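Local coordinates for protein alpha-fucosidase GH29 (PDB 4PSR) that hydrolyses alpha-linked L-fucose from glycoconjugates as a GH29 alpha-L-fucosidase, probably including the alpha-1,6-linked core fucose of glycoproteins, at residues T269-K272 against G277-N280; E125-F130 against W224-L229; E22-A27 against R297-T302; K210-L215 against L253-N258. One frame throughout, in Å; residues are numbered along the deposited sequence. Where two conformers were deposited one is given.

Contact 1: residues T269-K272 against G277-N280; sequences TTYK and GFRN. With NAG (2-acetamido-2-deoxy-beta-D-glucopyranose), chain C; FUL (beta-L-fucopyranose), chain M; TRS (2-amino-2-hydroxymethyl-propane-1,3-diol), chain H.
Tyr271, on barrel strand 268-272, meets Phe278 in the loop that follows, and the pair carries most of this buried contact; their CA atoms lie 6.9 Å apart. At the root of the tyrosine, CB touches the phenylalanine ring, with Tyr271 CB 3.7 Å from Phe278 CD2. A chi1 of 71° sets CG between the backbone N and the carbonyl carbon, which carries the ring beneath Phe278 CB and on toward Asn280. Phe278 CB stands over the centre of that ring, 3.8 Å from the Tyr271 centroid and almost on the normal, which meets the criterion for a CH-pi contact. The two side chains run antiparallel alongside one another, and their ring planes are inclined at 50°. Farther out, Tyr271 CE2 approaches the carbonyl atom Phe278 O at 3.5 Å. At the tip, Tyr271 OH accepts a hydrogen bond from the amine N of a bound Tris molecule at 2.8 Å. Asn280 ND2 donates to Tris O2 at 2.9 Å along a fairly straight path (163°), so this buffer molecule, probably from the crystallisation liquor, spans both segments. The same ND2 carries the N-linked sugar through its covalent bond to NAG C1. At the inner end, Phe278 CE2 reaches Thr269, whose OG1 is bonded to Ile223 O. Lys272 points elsewhere: its NZ donates to O5 of the bound fucose at 2.9 Å. The arrangement is a loop at the C-terminal end of the fifth barrel strand that folds back over it and leads directly to strand 284-287, with no intervening helix, a departure from the regular beta-alpha repeat of the TIM barrel.

Contact 2: residues E125-F130 against W224-L229; sequences EHHDGF and WNDFSL. With FUL (beta-L-fucopyranose), chain M.
His127 and Asp226 meet although their backbones stay well apart, with CA atoms 8.9 Å from each other, because each sits in a loop just beyond a barrel strand, 119-125 and 222-225. The side chains close the gap. His127 CE1 lies 3.2 Å from Asp226 OD2, the imidazole and carboxylate planes being only 23° apart, and Phe227 CE2 meets the same carbon at 3.8 Å. The two rings are almost perpendicular (88°) but offset obliquely. His127 ND1 is bonded to His171 O, which fixes the rotation of the ring and turns NE2 to the bound fucose. There His127 NE2 hydrogen-bonds to fucose O2 at 2.9 Å, at the ring edge. His126 NE2 bonds O4 of the sugar at 3.0 Å and O3 more weakly. On the other side of the contact, Asp226 OD1 accepts a hydrogen bond from the anomeric hydroxyl O1 at 2.7 Å. That oxygen also takes the N-H of Phe227 and the ammonium of Lys272, while OD2 is held by His171 ND1. Histidines thus read the ring hydroxyls while the carboxylate lies beneath the anomeric centre, with Asp226 OD2 3.3 Å from fucose C1, a placement consistent with the aspartate nucleophile of retaining GH29 enzymes.

Contact 3: residues E22-A27 against R297-T302; sequences EWYRDA and RPYWQT
Helix 22-27 lies against the loop that leads into strand 300-305, with Arg25 and Tyr299 closest in backbone register, CA to CA 7.4 Å; the loop enters through a cis peptide before Pro298. Arg25 spreads over one face of the Tyr299 ring. Its CG stands over the face, 3.8 Å from the Tyr299 centroid, a CH-pi contact, and the extended chain then carries the guanidinium back over Tyr299 CB, which sits beneath its centre at 3.8 Å. The polar atoms find partners elsewhere: NE bonds Ala20 O, and NH1 forms a salt bridge with Glu531. The phenol of Tyr299 bonds Asn338 OD1. In the TIM barrel this helix immediately precedes the first strand, 29-33, and its Tyr24 reaches inward to touch Ile222 and Val268, at the N-terminal ends of two other strands. With CG anti to the backbone N (chi1 174°), the Tyr24 ring passes Tyr299, CE1 lying 4.0 Å from Tyr299 CD2. Its hydroxyl donates to Gln301 OE1 at 2.6 Å. The C=O...O angle of 112° puts the donor on a lone pair in the carbonyl plane, and ring and amide planes differ by just 9°. The other end of that amide, NE2, packs against CD1 of Trp224.

Contact 4: residues K210-L215 against L253-N258; sequences KHREML and LAYYFN
Leu215 and Tyr255 link two neighbouring outer helices of the TIM barrel, 200-218 and 246-263, which follow the third and fourth strands. The segments run almost parallel, at 11°, with axes 10.5 Å apart. The enclosed part lies on the barrel side. Leu215, with CG between the backbone N and the carbonyl carbon (chi1 74°), divides its two methyls between adjacent aromatics: Leu215 CD1 meets the Tyr255 ring at its edge, 3.9 Å from Tyr255 CE2, and Leu215 CD2 approaches obliquely and lies 4.0 Å from Tyr256 CD1. Both Leu215 and Tyr256 also touch Ile223 of the strand beneath, so this half of the contact is buried. The solvent side, with partly exposed Arg212 and Tyr255, is open rather than distant: in one of the two deposited conformers, Arg212 CD comes to 3.6 Å from Tyr255 CZ, closer than either leucine methyl comes to its ring. CD sits over the ring face, 29° from the normal. Only the aliphatic stem makes this CH-pi contact; the guanidinium plane stands perpendicular to the ring, and its NH1 forms a salt bridge with Asp209. Tyr256 OH bonds Pro220 O, and Tyr255 OH bonds Asp216 OD2.

In the fold
The four contacts belong to one TIM barrel, and contacts 1 and 2 meet at the fucose. There Lys272 NZ and Asp226 OD1 form a salt bridge of 2.8 Å, and their strands, 268-272 and 222-225, are neighbours in the sheet. Contact 4 backs both from outside: Lys210 NZ pairs with Glu125 OE2 at 2.6 Å, and Leu253 CD2 packs on Thr269 CG2 at 3.9 Å. Contact 3 lies toward the N-terminal ends of the strands, and it touches contact 1 where Gln301 OE1 is 3.8 Å from Thr270 CG2. Contacts 3 and 4 stay separate, nearest atoms about 7 Å apart.

Contact 1: residues T269-K272 against G277-N280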
# COMPACT_ATOMS: atom_id res chain seq x y z
N THR A 269 10.72 2.37 -5.08
CA THR A 269 10.12 3.64 -4.73
C THR A 269 8.65 3.68 -5.12
O THR A 269 8.25 3.10 -6.14
CB THR A 269 10.92 4.84 -5.32
OG1 THR A 269 10.52 6.06 -4.68
CG2 THR A 269 10.74 4.96 -6.83
N THR A 270 7.83 4.25 -4.25
CA THR A 270 6.39 4.34 -4.46
C THR A 270 5.97 5.81 -4.64
O THR A 270 6.69 6.74 -4.23
CB THR A 270 5.54 3.71 -3.29
OG1 THR A 270 5.61 4.57 -2.14
CG2 THR A 270 6.01 2.32 -2.91
N TYR A 271 4.84 6.02 -5.28
CA TYR A 271 4.32 7.37 -5.48
C TYR A 271 2.80 7.24 -5.56
O TYR A 271 2.29 6.14 -5.84
CB TYR A 271 4.93 8.07 -6.72
CG TYR A 271 4.43 7.48 -8.00
CD1 TYR A 271 4.68 6.15 -8.34
CD2 TYR A 271 3.67 8.26 -8.88
CE1 TYR A 271 4.18 5.60 -9.49
CE2 TYR A 271 3.16 7.72 -10.03
CZ TYR A 271 3.41 6.40 -10.34
OH TYR A 271 2.86 5.86 -11.49
N LYS A 272 2.07 8.33 -5.29
CA LYS A 272 0.60 8.24 -5.26
C LYS A 272 0.05 7.93 -6.66
O LYS A 272 0.49 8.50 -7.64
CB LYS A 272 -0.03 9.48 -4.65
CG LYS A 272 0.30 9.66 -3.19
CD LYS A 272 -0.29 8.53 -2.32
CE LYS A 272 -0.06 8.74 -0.83
NZ LYS A 272 -0.90 9.84 -0.32
N GLY A 277 4.05 12.16 -11.40
CA GLY A 277 5.44 12.53 -11.23
C GLY A 277 6.47 11.47 -11.51
O GLY A 277 7.60 11.79 -11.89
N PHE A 278 6.12 10.20 -11.27
CA PHE A 278 6.96 9.08 -11.65
C PHE A 278 6.17 8.22 -12.66
O PHE A 278 4.99 8.49 -12.91
CB PHE A 278 7.33 8.18 -10.43
CG PHE A 278 8.22 8.83 -9.37
CD1 PHE A 278 8.95 9.98 -9.61
CD2 PHE A 278 8.33 8.22 -8.12
CE1 PHE A 278 9.77 10.52 -8.61
CE2 PHE A 278 9.14 8.73 -7.14
CZ PHE A 278 9.87 9.89 -7.38
N ARG A 279 6.82 7.18 -13.17
CA ARG A 279 6.21 6.25 -14.12
C ARG A 279 6.02 4.88 -13.45
O ARG A 279 6.78 4.50 -12.55
CB ARG A 279 7.10 6.12 -15.38
CG ARG A 279 7.48 7.44 -16.06
CD ARG A 279 6.39 7.94 -16.98
NE ARG A 279 6.70 9.24 -17.58
CZ ARG A 279 7.32 9.42 -18.74
NH1 ARG A 279 7.53 10.65 -19.18
NH2 ARG A 279 7.73 8.39 -19.47
N ASN A 280 5.02 4.14 -13.90
CA ASN A 280 4.73 2.81 -13.38
C ASN A 280 5.60 1.74 -14.02
O ASN A 280 5.46 0.56 -13.70
CB ASN A 280 3.23 2.52 -13.52
CG ASN A 280 2.76 2.55 -14.95
OD1 ASN A 280 3.44 2.13 -15.84
ND2 ASN A 280 1.55 3.05 -15.14
C1 NAG C . 0.91 3.15 -16.49
C2 NAG C . -0.58 2.92 -16.48
C3 NAG C . -1.10 3.02 -17.91
C4 NAG C . -0.67 4.34 -18.55
C5 NAG C . 0.83 4.54 -18.39
C6 NAG C . 1.31 5.89 -18.87
C7 NAG C . -1.81 1.52 -14.89
C8 NAG C . -2.02 0.14 -14.36
N2 NAG C . -0.92 1.65 -15.88
O3 NAG C . -2.52 2.93 -17.88
O4 NAG C . -0.93 4.33 -19.96
O5 NAG C . 1.19 4.44 -17.00
O6 NAG C . 0.78 6.93 -18.07
O7 NAG C . -2.41 2.49 -14.43
C1 FUL M . -1.67 12.11 2.19
C2 FUL M . -1.11 13.12 3.17
O2 FUL M . -1.53 14.47 2.87
C3 FUL M . -1.61 12.70 4.52
O3 FUL M . -1.19 13.65 5.48
C4 FUL M . -1.05 11.33 4.81
O4 FUL M . 0.37 11.41 4.89
C5 FUL M . -1.47 10.37 3.70
C6 FUL M . -0.89 8.99 3.86
O5 FUL M . -1.11 10.84 2.41
O1 FUL M . -1.31 12.51 0.89
C TRS H . -0.39 6.87 -13.19
C1 TRS H . 0.56 7.07 -14.36
C2 TRS H . -0.90 5.44 -13.15
C3 TRS H . -1.53 7.90 -13.30
N TRS H . 0.38 7.17 -11.96
O1 TRS H . 1.19 8.32 -14.17
O2 TRS H . 0.17 4.50 -13.07
O3 TRS H . -2.39 7.60 -14.38

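Contact 2: residues E125-F130 against W224-L229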
# COMPACT_ATOMS: atom_id res chain seq x y z
N GLU A 125 10.02 12.61 6.85
CA GLU A 125 9.68 14.04 6.71
C GLU A 125 8.28 14.08 6.10
O GLU A 125 8.08 13.51 5.03
CB GLU A 125 10.67 14.78 5.83
CG GLU A 125 10.27 16.25 5.69
CD GLU A 125 11.30 17.15 5.07
OE1 GLU A 125 12.45 16.74 4.90
OE2 GLU A 125 10.91 18.30 4.71
N HIS A 126 7.36 14.73 6.79
CA HIS A 126 6.01 14.90 6.26
C HIS A 126 5.97 16.20 5.40
O HIS A 126 6.95 16.51 4.77
CB HIS A 126 4.99 14.84 7.40
CG HIS A 126 3.61 14.55 6.94
ND1 HIS A 126 2.65 15.53 6.84
CD2 HIS A 126 3.04 13.41 6.48
CE1 HIS A 126 1.53 15.00 6.37
NE2 HIS A 126 1.74 13.71 6.14
N HIS A 127 4.83 16.90 5.37
CA HIS A 127 4.69 18.14 4.58
C HIS A 127 5.20 19.38 5.34
O HIS A 127 5.27 20.45 4.73
CB HIS A 127 3.22 18.45 4.25
CG HIS A 127 2.44 17.39 3.51
ND1 HIS A 127 2.93 16.64 2.45
CD2 HIS A 127 1.15 17.02 3.67
CE1 HIS A 127 1.96 15.87 1.99
NE2 HIS A 127 0.88 16.06 2.72
N ASP A 128 5.53 19.23 6.63
CA ASP A 128 5.74 20.35 7.55
C ASP A 128 7.18 20.85 7.63
O ASP A 128 7.50 21.66 8.50
CB ASP A 128 5.28 19.97 8.94
CG ASP A 128 6.15 18.89 9.59
OD1 ASP A 128 6.81 18.12 8.85
OD2 ASP A 128 6.17 18.82 10.85
N GLY A 129 8.05 20.38 6.75
CA GLY A 129 9.39 20.92 6.64
C GLY A 129 10.45 20.47 7.64
O GLY A 129 11.58 21.01 7.65
N PHE A 130 10.09 19.50 8.49
CA PHE A 130 10.95 19.02 9.59
C PHE A 130 11.51 17.66 9.19
O PHE A 130 10.76 16.68 9.09
CB PHE A 130 10.07 18.92 10.85
CG PHE A 130 10.82 18.62 12.14
CD1 PHE A 130 11.80 19.49 12.61
CD2 PHE A 130 10.51 17.51 12.92
CE1 PHE A 130 12.48 19.24 13.82
CE2 PHE A 130 11.17 17.28 14.14
CZ PHE A 130 12.14 18.15 14.58
N TRP A 224 9.04 5.76 0.03
CA TRP A 224 7.64 6.06 -0.23
C TRP A 224 7.53 7.56 -0.40
O TRP A 224 8.08 8.32 0.41
CB TRP A 224 6.85 5.55 0.97
CG TRP A 224 5.36 5.70 1.04
CD1 TRP A 224 4.44 4.68 0.98
CD2 TRP A 224 4.60 6.89 1.29
NE1 TRP A 224 3.18 5.16 1.19
CE2 TRP A 224 3.24 6.51 1.37
CE3 TRP A 224 4.93 8.24 1.44
CZ2 TRP A 224 2.20 7.43 1.58
CZ3 TRP A 224 3.89 9.17 1.65
CH2 TRP A 224 2.55 8.75 1.72
N ASN A 225 6.84 8.00 -1.46
CA ASN A 225 6.65 9.42 -1.77
C ASN A 225 5.20 9.82 -1.76
O ASN A 225 4.35 9.08 -2.28
CB ASN A 225 7.20 9.80 -3.15
CG ASN A 225 8.69 9.69 -3.22
OD1 ASN A 225 9.40 10.70 -2.96
ND2 ASN A 225 9.19 8.52 -3.60
N ASP A 226 4.90 11.01 -1.25
CA ASP A 226 3.56 11.57 -1.32
C ASP A 226 3.40 12.41 -2.60
O ASP A 226 4.31 12.54 -3.38
CB ASP A 226 3.26 12.40 -0.06
CG ASP A 226 1.80 12.36 0.34
OD1 ASP A 226 0.96 11.95 -0.52
OD2 ASP A 226 1.48 12.73 1.47
N PHE A 227 2.20 12.96 -2.74
CA PHE A 227 1.76 13.68 -3.94
C PHE A 227 2.49 15.01 -4.13
O PHE A 227 3.33 15.39 -3.31
CB PHE A 227 0.24 13.91 -3.89
CG PHE A 227 -0.19 15.07 -3.04
CD1 PHE A 227 -0.60 16.25 -3.61
CD2 PHE A 227 -0.18 14.99 -1.66
CE1 PHE A 227 -1.00 17.34 -2.83
CE2 PHE A 227 -0.58 16.07 -0.87
CZ PHE A 227 -0.99 17.26 -1.47
N SER A 228 2.13 15.72 -5.20
CA SER A 228 2.76 16.99 -5.62
C SER A 228 4.12 16.74 -6.26
O SER A 228 4.95 17.66 -6.34
CB SER A 228 2.83 18.02 -4.49
OG SER A 228 3.12 19.31 -5.06
N LEU A 229 4.36 15.54 -6.77
CA LEU A 229 5.49 15.28 -7.64
C LEU A 229 5.20 15.87 -9.05
O LEU A 229 6.05 16.56 -9.64
CB LEU A 229 5.84 13.78 -7.72
CG LEU A 229 6.16 13.11 -6.36
CD1 LEU A 229 6.51 11.68 -6.61
CD2 LEU A 229 7.30 13.82 -5.63
C1 FUL M . -1.67 12.11 2.19
C2 FUL M . -1.11 13.12 3.17
O2 FUL M . -1.53 14.47 2.87
C3 FUL M . -1.61 12.70 4.52
O3 FUL M . -1.19 13.65 5.48
C4 FUL M . -1.05 11.33 4.81
O4 FUL M . 0.37 11.41 4.89
C5 FUL M . -1.47 10.37 3.70
C6 FUL M . -0.89 8.99 3.86
O5 FUL M . -1.11 10.84 2.41
O1 FUL M . -1.31 12.51 0.89

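Contact 3: residues E22-A27 against R297-T302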
# COMPACT_ATOMS: atom_id res chain seq x y z
N GLU A 22 10.83 -9.35 -6.42
CA GLU A 22 10.15 -10.50 -5.83
C GLU A 22 10.04 -10.41 -4.30
O GLU A 22 8.97 -10.76 -3.77
CB GLU A 22 10.82 -11.82 -6.25
CG GLU A 22 10.79 -12.03 -7.74
CD GLU A 22 9.40 -12.03 -8.31
OE1 GLU A 22 8.58 -12.89 -7.94
OE2 GLU A 22 9.10 -11.20 -9.18
N TRP A 23 11.05 -9.91 -3.60
CA TRP A 23 10.94 -9.84 -2.14
C TRP A 23 9.77 -8.93 -1.72
O TRP A 23 9.11 -9.18 -0.68
CB TRP A 23 12.23 -9.38 -1.45
CG TRP A 23 12.58 -7.92 -1.64
CD1 TRP A 23 13.51 -7.41 -2.49
CD2 TRP A 23 12.05 -6.79 -0.91
NE1 TRP A 23 13.58 -6.05 -2.37
CE2 TRP A 23 12.69 -5.63 -1.42
CE3 TRP A 23 11.09 -6.64 0.08
CZ2 TRP A 23 12.39 -4.36 -0.95
CZ3 TRP A 23 10.81 -5.35 0.55
CH2 TRP A 23 11.45 -4.24 0.03
N TYR A 24 9.52 -7.88 -2.49
CA TYR A 24 8.47 -6.92 -2.17
C TYR A 24 7.10 -7.52 -2.46
O TYR A 24 6.17 -7.34 -1.69
CB TYR A 24 8.73 -5.61 -2.91
CG TYR A 24 7.66 -4.53 -2.80
CD1 TYR A 24 6.70 -4.38 -3.77
CD2 TYR A 24 7.63 -3.65 -1.72
CE1 TYR A 24 5.75 -3.39 -3.70
CE2 TYR A 24 6.69 -2.65 -1.64
CZ TYR A 24 5.75 -2.53 -2.63
OH TYR A 24 4.78 -1.56 -2.60
N ARG A 25 6.98 -8.26 -3.54
CA ARG A 25 5.75 -8.98 -3.83
C ARG A 25 5.47 -10.06 -2.79
O ARG A 25 4.30 -10.35 -2.48
CB ARG A 25 5.79 -9.60 -5.23
CG ARG A 25 6.05 -8.62 -6.37
CD ARG A 25 6.04 -9.28 -7.73
NE ARG A 25 6.46 -8.33 -8.77
CZ ARG A 25 5.79 -8.05 -9.88
NH1 ARG A 25 4.65 -8.64 -10.18
NH2 ARG A 25 6.32 -7.15 -10.70
N ASP A 26 6.52 -10.64 -2.23
CA ASP A 26 6.36 -11.67 -1.22
C ASP A 26 5.93 -11.10 0.12
O ASP A 26 5.39 -11.83 0.96
CB ASP A 26 7.69 -12.40 -1.00
CG ASP A 26 8.11 -13.29 -2.17
OD1 ASP A 26 7.28 -13.62 -3.05
OD2 ASP A 26 9.31 -13.65 -2.18
N ALA A 27 6.26 -9.84 0.36
CA ALA A 27 6.18 -9.26 1.70
C ALA A 27 4.77 -9.05 2.23
O ALA A 27 4.53 -9.34 3.40
CB ALA A 27 6.95 -7.96 1.76
N ARG A 297 -3.10 -4.74 -12.27
CA ARG A 297 -1.73 -5.10 -12.63
C ARG A 297 -1.14 -3.90 -13.37
O ARG A 297 -1.86 -3.23 -14.14
CB ARG A 297 -1.70 -6.34 -13.53
CG ARG A 297 -2.36 -7.56 -12.88
CD ARG A 297 -2.25 -8.81 -13.73
NE ARG A 297 -2.78 -9.99 -13.05
CZ ARG A 297 -2.13 -10.67 -12.12
NH1 ARG A 297 -0.90 -10.31 -11.75
NH2 ARG A 297 -2.71 -11.71 -11.55
N PRO A 298 0.15 -3.61 -13.18
CA PRO A 298 1.10 -4.43 -12.42
C PRO A 298 1.00 -4.23 -10.91
O PRO A 298 0.18 -3.45 -10.40
CB PRO A 298 2.46 -3.95 -12.94
CG PRO A 298 2.21 -2.52 -13.27
CD PRO A 298 0.83 -2.48 -13.83
N TYR A 299 1.87 -4.96 -10.22
CA TYR A 299 1.90 -4.96 -8.74
C TYR A 299 1.88 -3.54 -8.18
O TYR A 299 2.62 -2.66 -8.64
CB TYR A 299 3.16 -5.70 -8.26
CG TYR A 299 2.94 -6.36 -6.91
CD1 TYR A 299 2.47 -7.67 -6.82
CD2 TYR A 299 3.14 -5.65 -5.73
CE1 TYR A 299 2.21 -8.25 -5.60
CE2 TYR A 299 2.88 -6.24 -4.48
CZ TYR A 299 2.41 -7.52 -4.46
OH TYR A 299 2.12 -8.12 -3.28
N TRP A 300 1.06 -3.32 -7.16
CA TRP A 300 0.80 -2.00 -6.59
C TRP A 300 0.79 -2.10 -5.06
O TRP A 300 0.95 -3.20 -4.48
CB TRP A 300 -0.55 -1.44 -7.13
CG TRP A 300 -1.66 -2.41 -6.92
CD1 TRP A 300 -2.00 -3.42 -7.74
CD2 TRP A 300 -2.49 -2.53 -5.76
NE1 TRP A 300 -3.01 -4.18 -7.18
CE2 TRP A 300 -3.31 -3.66 -5.95
CE3 TRP A 300 -2.62 -1.81 -4.58
CZ2 TRP A 300 -4.25 -4.07 -5.00
CZ3 TRP A 300 -3.55 -2.22 -3.62
CH2 TRP A 300 -4.36 -3.36 -3.86
N GLN A 301 0.61 -0.98 -4.37
CA GLN A 301 0.37 -1.03 -2.92
C GLN A 301 -0.63 0.03 -2.54
O GLN A 301 -1.04 0.84 -3.39
CB GLN A 301 1.66 -0.92 -2.09
CG GLN A 301 2.32 0.47 -2.07
CD GLN A 301 3.11 0.69 -0.80
OE1 GLN A 301 4.15 0.03 -0.58
NE2 GLN A 301 2.59 1.54 0.08
N THR A 302 -1.04 0.01 -1.28
CA THR A 302 -1.93 1.01 -0.73
C THR A 302 -1.55 1.20 0.74
O THR A 302 -0.90 0.33 1.36
CB THR A 302 -3.39 0.65 -0.94
OG1 THR A 302 -4.25 1.71 -0.51
CG2 THR A 302 -3.76 -0.59 -0.17

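Contact 4: residues K210-L215 against L253-N258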
# COMPACT_ATOMS: atom_id res chain seq x y z
N LYS A 210 17.32 16.50 0.16
CA LYS A 210 16.75 15.79 1.30
C LYS A 210 16.70 14.28 1.04
O LYS A 210 17.11 13.45 1.89
CB LYS A 210 15.36 16.34 1.62
CG LYS A 210 15.37 17.66 2.37
CD LYS A 210 13.97 18.29 2.39
CE LYS A 210 13.90 19.47 3.35
NZ LYS A 210 12.49 19.94 3.43
N HIS A 211 16.16 13.88 -0.11
CA HIS A 211 16.16 12.47 -0.48
C HIS A 211 17.56 11.86 -0.49
O HIS A 211 17.78 10.79 0.07
CB HIS A 211 15.60 12.25 -1.88
CG HIS A 211 14.13 12.03 -1.97
ND1 HIS A 211 13.45 11.21 -1.10
CD2 HIS A 211 13.22 12.47 -2.87
CE1 HIS A 211 12.19 11.13 -1.47
NE2 HIS A 211 12.02 11.89 -2.54
N ARG A 212 18.50 12.54 -1.13
CA ARG A 212 19.86 12.04 -1.28
C ARG A 212 20.53 11.82 0.08
O ARG A 212 21.16 10.78 0.33
CB ARG A 212 20.68 13.01 -2.13
CG ARG A 212 22.18 12.76 -2.05
CD ARG A 212 22.95 13.42 -3.18
NE ARG A 212 22.77 14.86 -3.15
CZ ARG A 212 23.41 15.72 -3.92
NH1 ARG A 212 23.15 17.01 -3.80
NH2 ARG A 212 24.31 15.30 -4.80
N GLU A 213 20.41 12.81 0.95
CA GLU A 213 21.05 12.78 2.27
C GLU A 213 20.41 11.66 3.09
O GLU A 213 21.10 10.85 3.72
CB GLU A 213 20.88 14.12 2.97
CG GLU A 213 21.66 14.27 4.28
CD GLU A 213 21.39 15.62 4.88
OE1 GLU A 213 20.21 15.85 5.22
OE2 GLU A 213 22.30 16.50 4.91
N MET A 214 19.08 11.59 3.09
CA MET A 214 18.38 10.57 3.87
C MET A 214 18.75 9.19 3.37
O MET A 214 19.02 8.27 4.16
CB MET A 214 16.85 10.79 3.80
CG MET A 214 16.00 9.65 4.44
SD MET A 214 15.80 8.20 3.39
CE MET A 214 14.75 8.89 2.10
N LEU A 215 18.81 8.99 2.06
CA LEU A 215 18.94 7.62 1.57
C LEU A 215 20.38 7.11 1.71
O LEU A 215 20.59 5.91 1.93
CB LEU A 215 18.37 7.46 0.16
CG LEU A 215 19.12 8.02 -1.05
CD1 LEU A 215 20.19 7.03 -1.54
CD2 LEU A 215 18.16 8.37 -2.19
N LEU A 253 15.50 9.51 -9.05
CA LEU A 253 15.32 8.14 -9.49
C LEU A 253 16.67 7.52 -9.86
O LEU A 253 17.00 6.40 -9.43
CB LEU A 253 14.32 8.08 -10.67
CG LEU A 253 12.89 8.48 -10.33
CD1 LEU A 253 12.04 8.62 -11.60
CD2 LEU A 253 12.26 7.43 -9.38
N ALA A 254 17.45 8.22 -10.68
CA ALA A 254 18.76 7.68 -11.06
C ALA A 254 19.69 7.49 -9.86
O ALA A 254 20.35 6.46 -9.74
CB ALA A 254 19.43 8.56 -12.13
N TYR A 255 19.70 8.47 -8.94
CA TYR A 255 20.57 8.37 -7.77
C TYR A 255 20.22 7.17 -6.89
O TYR A 255 21.08 6.37 -6.54
CB TYR A 255 20.55 9.66 -6.97
CG TYR A 255 21.62 9.77 -5.92
CD1 TYR A 255 22.82 10.42 -6.19
CD2 TYR A 255 21.46 9.23 -4.65
CE1 TYR A 255 23.81 10.54 -5.25
CE2 TYR A 255 22.44 9.36 -3.69
CZ TYR A 255 23.62 10.02 -4.01
OH TYR A 255 24.63 10.17 -3.07
N TYR A 256 18.94 7.03 -6.59
CA TYR A 256 18.49 5.94 -5.74
C TYR A 256 18.70 4.59 -6.43
O TYR A 256 19.20 3.64 -5.80
CB TYR A 256 17.03 6.15 -5.39
CG TYR A 256 16.46 5.14 -4.39
CD1 TYR A 256 17.23 4.65 -3.33
CD2 TYR A 256 15.14 4.71 -4.47
CE1 TYR A 256 16.69 3.77 -2.38
CE2 TYR A 256 14.60 3.83 -3.54
CZ TYR A 256 15.38 3.37 -2.50
OH TYR A 256 14.80 2.50 -1.59
N PHE A 257 18.33 4.46 -7.71
CA PHE A 257 18.48 3.18 -8.40
C PHE A 257 19.97 2.82 -8.56
O PHE A 257 20.34 1.65 -8.46
CB PHE A 257 17.75 3.20 -9.76
CG PHE A 257 16.26 3.41 -9.67
CD1 PHE A 257 15.56 3.21 -8.49
CD2 PHE A 257 15.55 3.80 -10.80
CE1 PHE A 257 14.19 3.41 -8.45
CE2 PHE A 257 14.19 4.03 -10.75
CZ PHE A 257 13.49 3.79 -9.58
N ASN A 258 20.83 3.82 -8.73
CA ASN A 258 22.27 3.55 -8.76
C ASN A 258 22.80 3.11 -7.40
O ASN A 258 23.63 2.21 -7.31
CB ASN A 258 23.06 4.76 -9.26
CG ASN A 258 22.97 4.93 -10.75
OD1 ASN A 258 22.85 3.95 -11.48
ND2 ASN A 258 23.04 6.17 -11.22